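Local coordinates for uncharacterized protein Ta1441 (Thermoplasma acidophilum, PDB 3GAA) that is of unknown function but belongs to the PAC2 family, and so is probably related to proteasome assembly chaperones, at residues Q55-I60 with F79-N84; V28-F33 with N87-A92; P138-A143 with G155-D160; E121-E126 with L183-P188. All blocks are in the same frame, centred on the assembly; numbering follows the deposited sequence.

Overall arrangement
From the N terminus, strand 28-32 pairs with 89-94: interaction 2 closes a loop of 53 residues by parallel pairing. Nested inside that loop, interaction 1 pairs 54-60 with 79-83, antiparallel, and makes 54-60 an outermost strand within this chain. Strand 121-130 pairs with the other side of 28-32, with Val29 bonded to Glu121 and Val123, and interaction 4 joins it to 181-190 across 56 residues. Interaction 3 is nested within that second loop and adds 140-142 and 157-158, the latter outermost at the other end. No loops cross. All four contacts belong to one mixed sheet; interactions 1 and 3 lie about 28 Å apart between centres, on opposite sides of the chain's centre.

Interaction 1 (Q55-I60 with F79-N84); sequences QVAHLI and FRIYAN
Leu59 lies over one face of the Phe79 ring, and this is the densely packed part of the contact between antiparallel strands 55-60 and 79-83. Its CB stands 3.8 Å from the ring centroid of Phe79, a CH-pi contact; with CG anti to the backbone N (chi1 -166°), the leucine branch continues along the ring, and Leu59 CD1 reaches Phe79 CZ at 3.6 Å. Beside them the small CB of Ala57 meets Ile81 CB at 4.0 Å. A classic beta bulge follows, in which Val56 N (3.0 Å) and Ala57 N (3.3 Å) both bond to Ile81 O. Past the bulge the contact is partly exposed. There Gln55 CG lies over one face of the Tyr82 ring, 3.9 Å from Tyr82 CE1, and the Gln55 side chain crosses Arg80 at about a right angle; the Arg80 guanidinium is salt-bridged to Glu95. An alanine in place of Gln55 would probably leave that face of Tyr82 less covered and the Arg80 stem without the neighbour that crosses it. Helix 103-117 covers Leu59, Phe79 and Ile81, strand 89-94 flanks 79-83, and residues 57-60 pair with a strand of a second subunit, which carries the sheet across the interface.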
loop_
_atom_site.group_PDB
_atom_site.type_symbol
_atom_site.label_atom_id
_atom_site.label_comp_id
_atom_site.label_asym_id
_atom_site.label_seq_id
_atom_site.Cartn_x
_atom_site.Cartn_y
_atom_site.Cartn_z
ATOM N N GLN A 55 31.219 13.875 11.901
ATOM C CA GLN A 55 29.965 13.831 11.157
ATOM C C GLN A 55 29.197 12.521 11.399
ATOM O O GLN A 55 29.779 11.489 11.500
ATOM C CB GLN A 55 30.208 14.074 9.677
ATOM C CG GLN A 55 29.025 14.824 9.092
ATOM C CD GLN A 55 28.980 14.867 7.594
ATOM O OE1 GLN A 55 29.996 15.036 6.917
ATOM N NE2 GLN A 55 27.772 14.772 7.062
ATOM N N VAL A 56 27.891 12.581 11.470
ATOM C CA VAL A 56 27.097 11.476 11.893
ATOM C C VAL A 56 25.858 11.251 11.013
ATOM O O VAL A 56 25.315 10.175 10.960
ATOM C CB VAL A 56 26.681 11.807 13.320
ATOM C CG1 VAL A 56 25.173 11.802 13.506
ATOM C CG2 VAL A 56 27.388 10.934 14.279
ATOM N N ALA A 57 25.392 12.275 10.326
ATOM C CA ALA A 57 24.146 12.185 9.560
ATOM C C ALA A 57 24.034 13.364 8.589
ATOM O O ALA A 57 24.641 14.410 8.788
ATOM C CB ALA A 57 22.956 12.161 10.511
ATOM N N HIS A 58 23.299 13.169 7.505
ATOM C CA HIS A 58 22.883 14.290 6.641
ATOM C C HIS A 58 21.376 14.282 6.672
ATOM O O HIS A 58 20.801 13.225 6.849
ATOM C CB HIS A 58 23.285 14.087 5.188
ATOM C CG HIS A 58 24.749 14.105 4.939
ATOM N ND1 HIS A 58 25.421 15.244 4.550
ATOM C CD2 HIS A 58 25.671 13.115 4.967
ATOM C CE1 HIS A 58 26.701 14.966 4.384
ATOM N NE2 HIS A 58 26.879 13.678 4.620
ATOM N N LEU A 59 20.767 15.453 6.480
ATOM C CA LEU A 59 19.330 15.582 6.292
ATOM C C LEU A 59 19.105 15.836 4.801
ATOM O O LEU A 59 19.481 16.863 4.241
ATOM C CB LEU A 59 18.753 16.677 7.180
ATOM C CG LEU A 59 17.232 16.724 7.346
ATOM C CD1 LEU A 59 16.839 17.394 8.650
ATOM C CD2 LEU A 59 16.556 17.487 6.229
ATOM N N ILE A 60 18.517 14.835 4.174
ATOM C CA ILE A 60 18.222 14.761 2.737
ATOM C C ILE A 60 16.800 15.244 2.542
ATOM O O ILE A 60 15.903 14.842 3.312
ATOM C CB ILE A 60 18.190 13.253 2.320
ATOM C CG1 ILE A 60 19.544 12.733 1.983
ATOM C CG2 ILE A 60 17.288 12.917 1.125
ATOM C CD1 ILE A 60 19.319 11.262 1.553
ATOM N N PHE A 79 23.378 20.599 4.776
ATOM C CA PHE A 79 22.717 20.234 6.048
ATOM C C PHE A 79 23.354 18.965 6.648
ATOM O O PHE A 79 23.146 17.861 6.121
ATOM C CB PHE A 79 21.227 20.005 5.802
ATOM C CG PHE A 79 20.339 20.175 7.035
ATOM C CD1 PHE A 79 20.651 19.619 8.237
ATOM C CD2 PHE A 79 19.142 20.842 6.938
ATOM C CE1 PHE A 79 19.817 19.753 9.319
ATOM C CE2 PHE A 79 18.320 20.979 8.015
ATOM C CZ PHE A 79 18.655 20.452 9.198
ATOM N N ARG A 80 24.054 19.144 7.784
ATOM C CA ARG A 80 24.911 18.135 8.420
ATOM C C ARG A 80 24.621 18.055 9.904
ATOM O O ARG A 80 24.299 19.038 10.500
ATOM C CB ARG A 80 26.371 18.489 8.222
ATOM C CG ARG A 80 26.814 18.229 6.810
ATOM C CD ARG A 80 28.233 18.724 6.435
ATOM N NE ARG A 80 28.144 20.150 6.170
ATOM C CZ ARG A 80 28.440 21.091 7.055
ATOM N NH1 ARG A 80 28.904 20.747 8.249
ATOM N NH2 ARG A 80 28.280 22.367 6.742
ATOM N N ILE A 81 24.750 16.862 10.481
ATOM C CA ILE A 81 24.543 16.647 11.888
ATOM C C ILE A 81 25.766 15.990 12.457
ATOM O O ILE A 81 26.237 15.022 11.919
ATOM C CB ILE A 81 23.304 15.793 12.151
ATOM C CG1 ILE A 81 22.098 16.438 11.432
ATOM C CG2 ILE A 81 23.098 15.607 13.660
ATOM C CD1 ILE A 81 20.845 15.725 11.649
ATOM N N TYR A 82 26.268 16.531 13.556
ATOM C CA TYR A 82 27.470 16.040 14.169
ATOM C C TYR A 82 27.224 15.580 15.571
ATOM O O TYR A 82 26.299 16.045 16.212
ATOM C CB TYR A 82 28.489 17.150 14.270
ATOM C CG TYR A 82 28.956 17.671 12.954
ATOM C CD1 TYR A 82 30.187 17.236 12.406
ATOM C CD2 TYR A 82 28.230 18.649 12.266
ATOM C CE1 TYR A 82 30.668 17.736 11.194
ATOM C CE2 TYR A 82 28.711 19.164 11.041
ATOM C CZ TYR A 82 29.938 18.691 10.535
ATOM O OH TYR A 82 30.422 19.144 9.352
ATOM N N ALA A 83 28.111 14.714 16.032
ATOM C CA ALA A 83 28.144 14.173 17.370
ATOM C C ALA A 83 29.517 14.417 17.942
ATOM O O ALA A 83 30.520 14.371 17.251
ATOM C CB ALA A 83 27.922 12.716 17.316
ATOM N N ASN A 84 29.563 14.666 19.232
ATOM C CA ASN A 84 30.801 14.570 19.971
ATOM C C ASN A 84 31.120 13.103 20.285
ATOM O O ASN A 84 30.445 12.157 19.863
ATOM C CB ASN A 84 30.759 15.439 21.242
ATOM C CG ASN A 84 29.909 14.856 22.331
ATOM O OD1 ASN A 84 30.154 15.084 23.496
ATOM N ND2 ASN A 84 28.907 14.108 21.963
#

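Interaction 2 (V28-F33 with N87-A92); sequences VVLCGF and NTVLVA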
loop_
_atom_site.group_PDB
_atom_site.type_symbol
_atom_site.label_atom_id
_atom_site.label_comp_id
_atom_site.label_asym_id
_atom_site.label_seq_id
_atom_site.Cartn_x
_atom_site.Cartn_y
_atom_site.Cartn_z
ATOM N N VAL A 28 22.297 16.343 24.164
ATOM C CA VAL A 28 21.679 17.665 24.031
ATOM C C VAL A 28 21.969 18.152 22.632
ATOM O O VAL A 28 23.142 18.115 22.218
ATOM C CB VAL A 28 22.164 18.723 25.052
ATOM C CG1 VAL A 28 23.579 18.622 25.299
ATOM C CG2 VAL A 28 21.885 20.073 24.502
ATOM N N VAL A 29 20.932 18.595 21.917
ATOM C CA VAL A 29 21.087 18.953 20.514
ATOM C C VAL A 29 21.070 20.452 20.263
ATOM O O VAL A 29 20.088 21.116 20.557
ATOM C CB VAL A 29 20.044 18.280 19.628
ATOM C CG1 VAL A 29 20.317 18.623 18.179
ATOM C CG2 VAL A 29 20.109 16.748 19.807
ATOM N N LEU A 30 22.144 20.974 19.685
ATOM C CA LEU A 30 22.236 22.401 19.407
ATOM C C LEU A 30 22.057 22.647 17.923
ATOM O O LEU A 30 22.662 21.956 17.127
ATOM C CB LEU A 30 23.606 22.917 19.852
ATOM C CG LEU A 30 24.055 22.542 21.278
ATOM C CD1 LEU A 30 25.587 22.712 21.425
ATOM C CD2 LEU A 30 23.272 23.313 22.363
ATOM N N CYS A 31 21.264 23.654 17.539
ATOM C CA CYS A 31 20.990 23.946 16.109
ATOM C C CYS A 31 21.348 25.312 15.633
ATOM O O CYS A 31 21.127 26.278 16.364
ATOM C CB CYS A 31 19.510 23.853 15.855
ATOM S SG CYS A 31 18.929 22.351 16.447
ATOM N N GLY A 32 21.793 25.391 14.378
ATOM C CA GLY A 32 22.091 26.647 13.720
ATOM C C GLY A 32 21.633 26.620 12.267
ATOM O O GLY A 32 22.055 25.791 11.466
ATOM N N PHE A 33 20.779 27.566 11.925
ATOM C CA PHE A 33 20.306 27.704 10.555
ATOM C C PHE A 33 20.683 29.041 9.988
ATOM O O PHE A 33 21.149 29.926 10.668
ATOM C CB PHE A 33 18.806 27.458 10.491
ATOM C CG PHE A 33 18.413 26.202 11.170
ATOM C CD1 PHE A 33 18.509 24.986 10.507
ATOM C CD2 PHE A 33 18.058 26.216 12.535
ATOM C CE1 PHE A 33 18.208 23.819 11.158
ATOM C CE2 PHE A 33 17.757 25.056 13.224
ATOM C CZ PHE A 33 17.824 23.838 12.539
ATOM N N ASN A 87 28.864 10.961 22.331
ATOM C CA ASN A 87 27.502 11.030 21.822
ATOM C C ASN A 87 26.509 11.572 22.875
ATOM O O ASN A 87 25.412 11.076 23.050
ATOM C CB ASN A 87 27.112 9.689 21.217
ATOM C CG ASN A 87 27.986 9.318 20.021
ATOM O OD1 ASN A 87 27.580 9.460 18.877
ATOM N ND2 ASN A 87 29.218 8.880 20.288
ATOM N N THR A 88 26.952 12.636 23.544
ATOM C CA THR A 88 26.164 13.430 24.476
ATOM C C THR A 88 25.818 14.837 23.982
ATOM O O THR A 88 25.033 15.520 24.613
ATOM C CB THR A 88 26.921 13.616 25.791
ATOM O OG1 THR A 88 28.313 13.738 25.492
ATOM C CG2 THR A 88 26.706 12.434 26.721
ATOM N N VAL A 89 26.385 15.288 22.872
ATOM C CA VAL A 89 26.014 16.588 22.320
ATOM C C VAL A 89 25.960 16.405 20.814
ATOM O O VAL A 89 26.924 15.933 20.200
ATOM C CB VAL A 89 27.072 17.697 22.631
ATOM C CG1 VAL A 89 26.662 19.020 21.996
ATOM C CG2 VAL A 89 27.339 17.854 24.128
ATOM N N LEU A 90 24.837 16.763 20.222
ATOM C CA LEU A 90 24.780 16.774 18.806
ATOM C C LEU A 90 24.714 18.222 18.352
ATOM O O LEU A 90 24.265 19.120 19.096
ATOM C CB LEU A 90 23.556 16.007 18.314
ATOM C CG LEU A 90 23.382 14.534 18.720
ATOM C CD1 LEU A 90 22.177 14.001 18.031
ATOM C CD2 LEU A 90 24.543 13.675 18.367
ATOM N N VAL A 91 25.164 18.455 17.130
ATOM C CA VAL A 91 24.915 19.734 16.476
ATOM C C VAL A 91 24.277 19.506 15.106
ATOM O O VAL A 91 24.712 18.671 14.335
ATOM C CB VAL A 91 26.176 20.594 16.292
ATOM C CG1 VAL A 91 25.837 21.752 15.322
ATOM C CG2 VAL A 91 26.780 21.036 17.710
ATOM N N ALA A 92 23.204 20.235 14.847
ATOM C CA ALA A 92 22.520 20.161 13.601
ATOM C C ALA A 92 22.742 21.520 13.010
ATOM O O ALA A 92 22.470 22.519 13.674
ATOM C CB ALA A 92 21.058 19.894 13.847
#
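Val28 and Val89 lie side by side where two parallel strands, 28-32 and 89-94, form the middle of the mixed sheet of this PAC2-family protein. Leu90 is the side chain to follow. Its CB meets Val29 CG2 at 3.8 Å; CG, set beside the backbone N (chi1 -58°), passes the same methyl at 4.1 Å; and the tip CD1 ends 3.9 Å from Val29 CG2. One valine methyl thus touches three successive carbons of the leucine, and Trp113 and Val117 of helix 103-117 also pack on Leu90. On the face bearing Val28, Leu30, Val89 and Val91, Leu30 CD1 reaches obliquely to Val89 CG1 (3.9 Å), while helix 39-51 packs on Val91. Beta-branched valines suit extended strands, and the longer Leu90 reaches well into the helix packed on its face. Further along, the smaller Cys31 and Ala92 pair on the Val29 face. The ladder has the parallel pattern: Val28 and Leu30 each use both N-H and C=O toward the partner strand, whereas Val29 uses its own toward Glu121 and Val123. The straightest bond joins Leu30 N to Leu90 O, 2.9 Å long, with an angle of 174° at the hydrogen.

Interaction 3 (P138-A143 with G155-D160); sequences PVFAVA and GIQPAD
Pro138 touches Gln157 at the start of this contact, its CB 3.9 Å from the amide oxygen OE1, while its own carbonyl bonds to Thr187 OG1 of the neighbouring strand. Val139 begins the ladder: its O accepts from Gln157 N (3.2 Å), and its CG1 lies alongside CG2 of Ile156, a methyl that also reaches Ala141. Phe140 is the main side chain. With CG beside the backbone N (chi1 -55°), the ring runs alongside the extended Gln157 chain, the two pointing the same way with ring and amide planes 27° apart. Phe140 CE1 lies 3.5 Å from Gln157 OE1. At its root, Phe140 CB rests 3.9 Å from Ala159 CB. Ala141 follows as the bonding residue, its N donating to Gln157 O and its O accepting from Ala159 N, both at 2.9 Å. Its short CB meets Ile156 CG2 at 3.7 Å, and Phe151 of helix 145-153 packs against both. Val142 closes the walk with CG1 against Ala159 CB. The two short strands and helix 145-153 make a beta-alpha-beta unit, with 157-158 outermost within this chain and 140-142 joined to strand 181-190. Three backbone bonds therefore hold the strands, while the side chains add chiefly apolar packing; Gln157 is exposed, and its amide, which meets carbon across the contact, probably turns to solvent for polar partners.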
loop_
_atom_site.group_PDB
_atom_site.type_symbol
_atom_site.label_atom_id
_atom_site.label_comp_id
_atom_site.label_asym_id
_atom_site.label_seq_id
_atom_site.Cartn_x
_atom_site.Cartn_y
_atom_site.Cartn_z
ATOM N N PRO A 138 23.216 41.634 25.833
ATOM C CA PRO A 138 22.362 40.658 26.516
ATOM C C PRO A 138 22.065 39.338 25.740
ATOM O O PRO A 138 22.148 39.262 24.506
ATOM C CB PRO A 138 21.073 41.452 26.707
ATOM C CG PRO A 138 21.012 42.347 25.495
ATOM C CD PRO A 138 22.415 42.667 25.141
ATOM N N VAL A 139 21.728 38.294 26.471
ATOM C CA VAL A 139 21.173 37.118 25.831
ATOM C C VAL A 139 19.700 36.986 26.190
ATOM O O VAL A 139 19.320 37.163 27.318
ATOM C CB VAL A 139 21.944 35.810 26.157
ATOM C CG1 VAL A 139 21.295 34.628 25.448
ATOM C CG2 VAL A 139 23.325 35.907 25.675
ATOM N N PHE A 140 18.889 36.643 25.203
ATOM C CA PHE A 140 17.504 36.332 25.476
ATOM C C PHE A 140 17.269 34.906 25.252
ATOM O O PHE A 140 18.072 34.237 24.616
ATOM C CB PHE A 140 16.566 37.155 24.624
ATOM C CG PHE A 140 16.798 38.582 24.763
ATOM C CD1 PHE A 140 16.253 39.275 25.841
ATOM C CD2 PHE A 140 17.655 39.223 23.912
ATOM C CE1 PHE A 140 16.522 40.667 26.024
ATOM C CE2 PHE A 140 17.917 40.605 24.058
ATOM C CZ PHE A 140 17.351 41.332 25.114
ATOM N N ALA A 141 16.161 34.464 25.820
ATOM C CA ALA A 141 15.697 33.097 25.749
ATOM C C ALA A 141 14.204 33.015 25.424
ATOM O O ALA A 141 13.368 33.760 25.988
ATOM C CB ALA A 141 15.934 32.424 27.050
ATOM N N VAL A 142 13.845 32.075 24.549
ATOM C CA VAL A 142 12.499 31.557 24.591
ATOM C C VAL A 142 12.582 30.143 25.143
ATOM O O VAL A 142 13.281 29.321 24.603
ATOM C CB VAL A 142 11.750 31.691 23.268
ATOM C CG1 VAL A 142 12.565 32.463 22.206
ATOM C CG2 VAL A 142 11.243 30.349 22.825
ATOM N N ALA A 143 11.937 29.922 26.295
ATOM C CA ALA A 143 11.823 28.609 26.930
ATOM C C ALA A 143 10.501 28.560 27.700
ATOM O O ALA A 143 9.767 29.518 27.719
ATOM C CB ALA A 143 12.994 28.350 27.860
ATOM N N GLY A 155 20.815 35.789 34.550
ATOM C CA GLY A 155 20.985 37.029 33.765
ATOM C C GLY A 155 20.345 36.993 32.376
ATOM O O GLY A 155 20.271 38.014 31.717
ATOM N N ILE A 156 19.872 35.828 31.934
ATOM C CA ILE A 156 19.253 35.683 30.623
ATOM C C ILE A 156 17.814 36.161 30.738
ATOM O O ILE A 156 17.061 35.684 31.559
ATOM C CB ILE A 156 19.257 34.208 30.164
ATOM C CG1 ILE A 156 20.666 33.583 30.298
ATOM C CG2 ILE A 156 18.751 34.083 28.742
ATOM C CD1 ILE A 156 20.739 32.078 29.902
ATOM N N GLN A 157 17.428 37.103 29.911
ATOM C CA GLN A 157 16.067 37.602 29.935
ATOM C C GLN A 157 15.230 37.030 28.781
ATOM O O GLN A 157 15.781 36.475 27.812
ATOM C CB GLN A 157 16.018 39.144 29.953
ATOM C CG GLN A 157 17.355 39.924 29.589
ATOM C CD GLN A 157 17.162 41.470 29.529
ATOM O OE1 GLN A 157 17.929 42.189 28.878
ATOM N NE2 GLN A 157 16.126 41.963 30.198
ATOM N N PRO A 158 13.883 37.111 28.922
ATOM C CA PRO A 158 12.922 36.498 27.990
ATOM C C PRO A 158 12.873 37.249 26.728
ATOM O O PRO A 158 12.754 38.452 26.774
ATOM C CB PRO A 158 11.599 36.668 28.715
ATOM C CG PRO A 158 11.961 36.654 30.125
ATOM C CD PRO A 158 13.228 37.426 30.202
ATOM N N ALA A 159 12.961 36.582 25.591
ATOM C CA ALA A 159 12.937 37.311 24.311
ATOM C C ALA A 159 11.687 38.131 24.239
ATOM O O ALA A 159 10.692 37.779 24.830
ATOM C CB ALA A 159 12.983 36.375 23.171
ATOM N N ASP A 160 11.709 39.249 23.539
ATOM C CA ASP A 160 10.427 39.908 23.355
ATOM C C ASP A 160 9.865 39.669 21.989
ATOM O O ASP A 160 10.189 40.392 21.057
ATOM C CB ASP A 160 10.402 41.409 23.678
ATOM C CG ASP A 160 8.994 41.844 24.209
ATOM O OD1 ASP A 160 7.978 41.231 23.737
ATOM O OD2 ASP A 160 8.887 42.727 25.112
#

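Interaction 4 (E121-E126 with L183-P188); sequences EIVIME and LSFITP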
loop_
_atom_site.group_PDB
_atom_site.type_symbol
_atom_site.label_atom_id
_atom_site.label_comp_id
_atom_site.label_asym_id
_atom_site.label_seq_id
_atom_site.Cartn_x
_atom_site.Cartn_y
_atom_site.Cartn_z
ATOM N N GLU A 121 17.229 17.522 25.249
ATOM C CA GLU A 121 16.930 18.964 25.135
ATOM C C GLU A 121 17.463 19.519 23.816
ATOM O O GLU A 121 18.598 19.224 23.455
ATOM C CB GLU A 121 17.616 19.761 26.240
ATOM C CG GLU A 121 17.688 19.082 27.634
ATOM C CD GLU A 121 16.982 19.880 28.747
ATOM O OE1 GLU A 121 16.964 21.151 28.690
ATOM O OE2 GLU A 121 16.457 19.231 29.696
ATOM N N ILE A 122 16.689 20.359 23.143
ATOM C CA ILE A 122 17.104 20.942 21.888
ATOM C C ILE A 122 17.300 22.410 22.070
ATOM O O ILE A 122 16.444 23.029 22.591
ATOM C CB ILE A 122 16.032 20.731 20.830
ATOM C CG1 ILE A 122 15.814 19.231 20.683
ATOM C CG2 ILE A 122 16.432 21.298 19.492
ATOM C CD1 ILE A 122 14.572 18.918 19.929
ATOM N N VAL A 123 18.418 22.977 21.661
ATOM C CA VAL A 123 18.613 24.398 21.859
ATOM C C VAL A 123 18.721 24.999 20.501
ATOM O O VAL A 123 19.486 24.504 19.691
ATOM C CB VAL A 123 19.900 24.652 22.606
ATOM C CG1 VAL A 123 20.052 26.073 22.852
ATOM C CG2 VAL A 123 19.909 23.877 23.897
ATOM N N ILE A 124 17.963 26.050 20.214
ATOM C CA ILE A 124 18.103 26.724 18.905
ATOM C C ILE A 124 18.858 28.041 19.040
ATOM O O ILE A 124 18.491 28.912 19.863
ATOM C CB ILE A 124 16.793 26.981 18.232
ATOM C CG1 ILE A 124 16.102 25.653 17.958
ATOM C CG2 ILE A 124 17.043 27.687 16.952
ATOM C CD1 ILE A 124 14.626 25.683 18.290
ATOM N N MET A 125 19.933 28.158 18.252
ATOM C CA MET A 125 20.896 29.240 18.420
ATOM C C MET A 125 20.596 30.306 17.444
ATOM O O MET A 125 20.530 30.030 16.270
ATOM C CB MET A 125 22.305 28.751 18.175
ATOM C CG MET A 125 22.885 27.952 19.360
ATOM S SD MET A 125 24.239 26.816 18.929
ATOM C CE MET A 125 25.231 27.112 20.322
ATOM N N GLU A 126 20.410 31.535 17.895
ATOM C CA GLU A 126 20.246 32.584 16.921
ATOM C C GLU A 126 20.630 33.990 17.317
ATOM O O GLU A 126 20.852 34.307 18.463
ATOM C CB GLU A 126 18.856 32.531 16.270
ATOM C CG GLU A 126 17.672 32.545 17.183
ATOM C CD GLU A 126 16.411 32.006 16.496
ATOM O OE1 GLU A 126 15.275 32.546 16.690
ATOM O OE2 GLU A 126 16.564 31.007 15.759
ATOM N N LEU A 183 14.488 24.981 23.917
ATOM C CA LEU A 183 14.576 26.411 24.068
ATOM C C LEU A 183 15.358 26.977 22.982
ATOM O O LEU A 183 15.924 26.257 22.205
ATOM C CB LEU A 183 15.125 26.888 25.405
ATOM C CG LEU A 183 16.417 26.371 25.954
ATOM C CD1 LEU A 183 16.180 24.916 26.422
ATOM C CD2 LEU A 183 17.457 26.507 24.895
ATOM N N SER A 184 15.324 28.291 22.907
ATOM C CA SER A 184 16.132 29.028 21.991
ATOM C C SER A 184 16.899 30.149 22.733
ATOM O O SER A 184 16.374 30.717 23.668
ATOM C CB SER A 184 15.246 29.589 20.891
ATOM O OG SER A 184 15.921 30.684 20.310
ATOM N N PHE A 185 18.150 30.422 22.352
ATOM C CA PHE A 185 18.821 31.629 22.811
ATOM C C PHE A 185 18.973 32.583 21.613
ATOM O O PHE A 185 19.302 32.156 20.489
ATOM C CB PHE A 185 20.195 31.292 23.372
ATOM C CG PHE A 185 20.175 30.482 24.644
ATOM C CD1 PHE A 185 19.545 30.948 25.776
ATOM C CD2 PHE A 185 20.830 29.303 24.719
ATOM C CE1 PHE A 185 19.548 30.260 26.917
ATOM C CE2 PHE A 185 20.830 28.579 25.898
ATOM C CZ PHE A 185 20.177 29.060 26.981
ATOM N N ILE A 186 18.693 33.863 21.848
ATOM C CA ILE A 186 18.877 34.893 20.850
ATOM C C ILE A 186 19.770 36.023 21.374
ATOM O O ILE A 186 19.711 36.453 22.544
ATOM C CB ILE A 186 17.556 35.499 20.371
ATOM C CG1 ILE A 186 16.545 34.401 19.988
ATOM C CG2 ILE A 186 17.821 36.340 19.157
ATOM C CD1 ILE A 186 15.594 33.975 21.142
ATOM N N THR A 187 20.630 36.505 20.494
ATOM C CA THR A 187 21.551 37.543 20.895
ATOM C C THR A 187 21.573 38.639 19.827
ATOM O O THR A 187 21.544 38.341 18.689
ATOM C CB THR A 187 22.925 36.933 21.175
ATOM O OG1 THR A 187 23.639 37.810 22.039
ATOM C CG2 THR A 187 23.721 36.719 19.890
ATOM N N PRO A 188 21.573 39.913 20.213
ATOM C CA PRO A 188 21.645 40.935 19.184
ATOM C C PRO A 188 22.954 40.836 18.429
ATOM O O PRO A 188 24.004 40.641 19.027
ATOM C CB PRO A 188 21.607 42.246 19.969
ATOM C CG PRO A 188 21.395 41.903 21.394
ATOM C CD PRO A 188 21.722 40.477 21.570
#
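Val123 and Leu183 carry the apolar side of this parallel pair, strands 121-130 and 181-190 in the interior of the sheet. Leu183 CD2 lies against both valine methyls, and Val123 CG1 also reaches Phe185 CD2 at 3.8 Å. The same Leu183 CD2 sits over one face of the Phe185 ring, toward its rim, so the three form one patch, which Phe151 and Ile156 extend from the ring. On the other face Glu126 runs beside Ile186; with its CG between the backbone N and carbonyl carbon (chi1 54°), the torsion lays Glu126 CG against Ile186 CG1 at 3.5 Å. A glycine here would remove the chain from CB outward and would probably open a gap beside Ile186 CG1, leaving that branch less fixed. For charge, Glu121 is salt-bridged to Lys147 and bonded to Tyr210. The hydrogen bonds form a parallel ladder in which Ile124 and Glu126 turn both N-H and C=O to 183-188 and Ile122 adds its C=O; the link from Phe185 N to Ile124 O measures 2.9 Å. Ser184 adds a side-chain bond, OG to Ile124 O at 3.2 Å, coming from above the carbonyl plane; its small size also suits a position where Ser184 CB meets Ile124 CB at 4.0 Å. With Phe185 N and Ser184 OG both donating to Ile124 O, this buried carbonyl is well satisfied, while aliphatic and aromatic carbon fills the opposite face.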